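Alternansucrase (Leuconostoc mesenteroides, PDB 6HVG) is a glycoside hydrolase family 70 enzyme, a large multidomain protein that joins a TIM-barrel-type catalytic region to choline-binding and putative cell-wall-binding repeats. Local coordinates at residues A[1313-1318]-A[1343-1348]. Residues are numbered along the deposited sequence; the frame is centred on the assembly and turned at random.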
loop_
_atom_site.group_PDB
_atom_site.type_symbol
_atom_site.label_atom_id
_atom_site.label_comp_id
_atom_site.label_asym_id
_atom_site.label_seq_id
_atom_site.Cartn_x
_atom_site.Cartn_y
_atom_site.Cartn_z
ATOM N N ASP A 1313 -35.073 18.387 10.527
ATOM C CA ASP A 1313 -34.579 17.497 9.482
ATOM C C ASP A 1313 -33.143 17.089 9.801
ATOM O O ASP A 1313 -32.217 17.384 9.058
ATOM C CB ASP A 1313 -34.701 18.187 8.121
ATOM C CG ASP A 1313 -34.338 17.286 6.957
ATOM O OD1 ASP A 1313 -34.494 16.046 7.070
ATOM O OD2 ASP A 1313 -33.925 17.858 5.912
ATOM N N THR A 1314 -32.983 16.449 10.950
ATOM C CA THR A 1314 -31.671 16.099 11.449
ATOM C C THR A 1314 -31.769 15.062 12.549
ATOM O O THR A 1314 -32.779 14.963 13.228
ATOM C CB THR A 1314 -30.940 17.321 11.994
ATOM O OG1 THR A 1314 -29.562 17.025 12.144
ATOM C CG2 THR A 1314 -31.485 17.723 13.336
ATOM N N PHE A 1315 -30.707 14.297 12.711
ATOM C CA PHE A 1315 -30.600 13.326 13.799
ATOM C C PHE A 1315 -29.854 13.981 14.960
ATOM O O PHE A 1315 -28.937 14.748 14.744
ATOM C CB PHE A 1315 -29.843 12.089 13.319
ATOM C CG PHE A 1315 -30.683 11.130 12.528
ATOM C CD1 PHE A 1315 -30.869 11.283 11.164
ATOM C CD2 PHE A 1315 -31.278 10.058 13.160
ATOM C CE1 PHE A 1315 -31.629 10.363 10.449
ATOM C CE2 PHE A 1315 -32.035 9.147 12.459
ATOM C CZ PHE A 1315 -32.224 9.308 11.111
ATOM N N ILE A 1316 -30.273 13.699 16.176
ATOM C CA ILE A 1316 -29.717 14.343 17.371
ATOM C C ILE A 1316 -29.520 13.294 18.441
ATOM O O ILE A 1316 -30.373 12.410 18.637
ATOM C CB ILE A 1316 -30.668 15.427 17.943
ATOM C CG1 ILE A 1316 -30.832 16.601 16.978
ATOM C CG2 ILE A 1316 -30.158 15.944 19.281
ATOM C CD1 ILE A 1316 -29.609 17.509 16.851
ATOM N N GLU A 1317 -28.389 13.395 19.121
ATOM C CA GLU A 1317 -28.050 12.469 20.196
ATOM C C GLU A 1317 -28.091 13.189 21.535
ATOM O O GLU A 1317 -27.481 14.242 21.675
ATOM C CB GLU A 1317 -26.642 11.906 19.973
ATOM C CG GLU A 1317 -26.236 10.856 20.997
ATOM C CD GLU A 1317 -24.802 10.400 20.868
ATOM O OE1 GLU A 1317 -24.037 11.027 20.108
ATOM O OE2 GLU A 1317 -24.458 9.387 21.526
ATOM N N ASP A 1318 -28.762 12.605 22.520
ATOM C CA ASP A 1318 -28.823 13.219 23.836
ATOM C C ASP A 1318 -27.603 12.873 24.678
ATOM O O ASP A 1318 -26.707 12.185 24.225
ATOM C CB ASP A 1318 -30.175 12.904 24.548
ATOM C CG ASP A 1318 -30.260 11.493 25.136
ATOM O OD1 ASP A 1318 -29.228 10.902 25.517
ATOM O OD2 ASP A 1318 -31.394 10.999 25.245
ATOM N N ARG A 1343 -40.254 3.926 10.514
ATOM C CA ARG A 1343 -40.430 5.097 9.680
ATOM C C ARG A 1343 -39.300 5.215 8.690
ATOM O O ARG A 1343 -38.144 4.974 9.016
ATOM C CB ARG A 1343 -40.480 6.376 10.522
ATOM C CG ARG A 1343 -41.015 7.621 9.768
ATOM C CD ARG A 1343 -40.721 8.871 10.554
ATOM N NE ARG A 1343 -41.292 10.129 10.065
ATOM C CZ ARG A 1343 -40.713 10.919 9.171
ATOM N NH1 ARG A 1343 -39.602 10.562 8.545
ATOM N NH2 ARG A 1343 -41.277 12.063 8.863
ATOM N N THR A 1344 -39.659 5.610 7.475
ATOM C CA THR A 1344 -38.709 5.901 6.417
ATOM C C THR A 1344 -38.283 7.331 6.556
ATOM O O THR A 1344 -39.109 8.209 6.545
ATOM C CB THR A 1344 -39.371 5.719 5.050
ATOM O OG1 THR A 1344 -39.715 4.342 4.886
ATOM C CG2 THR A 1344 -38.456 6.154 3.927
ATOM N N VAL A 1345 -36.986 7.561 6.658
ATOM C CA VAL A 1345 -36.428 8.890 6.818
ATOM C C VAL A 1345 -35.656 9.322 5.571
ATOM O O VAL A 1345 -34.779 8.615 5.126
ATOM C CB VAL A 1345 -35.475 8.922 8.050
ATOM C CG1 VAL A 1345 -34.908 10.313 8.282
ATOM C CG2 VAL A 1345 -36.192 8.435 9.302
ATOM N N GLU A 1346 -35.987 10.500 5.039
ATOM C CA GLU A 1346 -35.219 11.181 3.986
ATOM C C GLU A 1346 -34.682 12.524 4.500
ATOM O O GLU A 1346 -35.467 13.423 4.700
ATOM C CB GLU A 1346 -36.113 11.417 2.769
ATOM C CG GLU A 1346 -36.373 10.154 1.942
ATOM C CD GLU A 1346 -37.353 10.382 0.769
ATOM O OE1 GLU A 1346 -38.300 11.191 0.909
ATOM O OE2 GLU A 1346 -37.173 9.762 -0.307
ATOM N N THR A 1347 -33.363 12.641 4.707
ATOM C CA THR A 1347 -32.713 13.804 5.355
ATOM C C THR A 1347 -31.790 14.553 4.421
ATOM O O THR A 1347 -31.310 13.995 3.438
ATOM C CB THR A 1347 -31.844 13.392 6.573
ATOM O OG1 THR A 1347 -32.518 12.380 7.299
ATOM C CG2 THR A 1347 -31.582 14.562 7.567
ATOM N N SER A 1348 -31.526 15.818 4.757
ATOM C CA SER A 1348 -30.457 16.605 4.124
ATOM C C SER A 1348 -29.130 15.840 4.107
ATOM O O SER A 1348 -28.424 15.862 3.102
ATOM C CB SER A 1348 -30.262 17.966 4.835
ATOM O OG SER A 1348 -29.911 17.838 6.206
#
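The carboxylate of D1313 has a partner at each oxygen: the hydroxyl of Y1325 is hydrogen-bonded to OD1, and the backbone N of S1348 makes a weak hydrogen bond to OD2 (3.4 Å, N-H...O angle 145°). With CG anti to the backbone N (chi1 -174°), the acid group of D1313 extends along T1347, and the two side chains run past each other in opposite directions. Methyl CG2 of T1347 lies beside OD1 and the carbonyl O of D1313. The other branch of T1347 is turned to the aromatic ring: OG1 lies at the edge of F1315, near the ring plane, 3.8 Å from CE1. CG1 of V1345 comes obliquely to the same CE1 of F1315, at 3.9 Å, and to CZ, the two side chains coming from opposite directions. CG1 is anti to the backbone N of V1345, which aims this methyl at the ring. Y1325 of the first hairpin and Y1356 of the second both meet the F1315 ring with planes inclined by about 45°. A G1 beta bulge at the start of strand 1314-1317 sets D1313 and T1314 together opposite F1326. The contact thus joins two successive two-stranded antiparallel hairpins, 1314-1326 and 1342-1357, the first within a putative cell-wall-binding repeat; such aromatic-rich hairpins in series are characteristic of the choline-binding repeat clan.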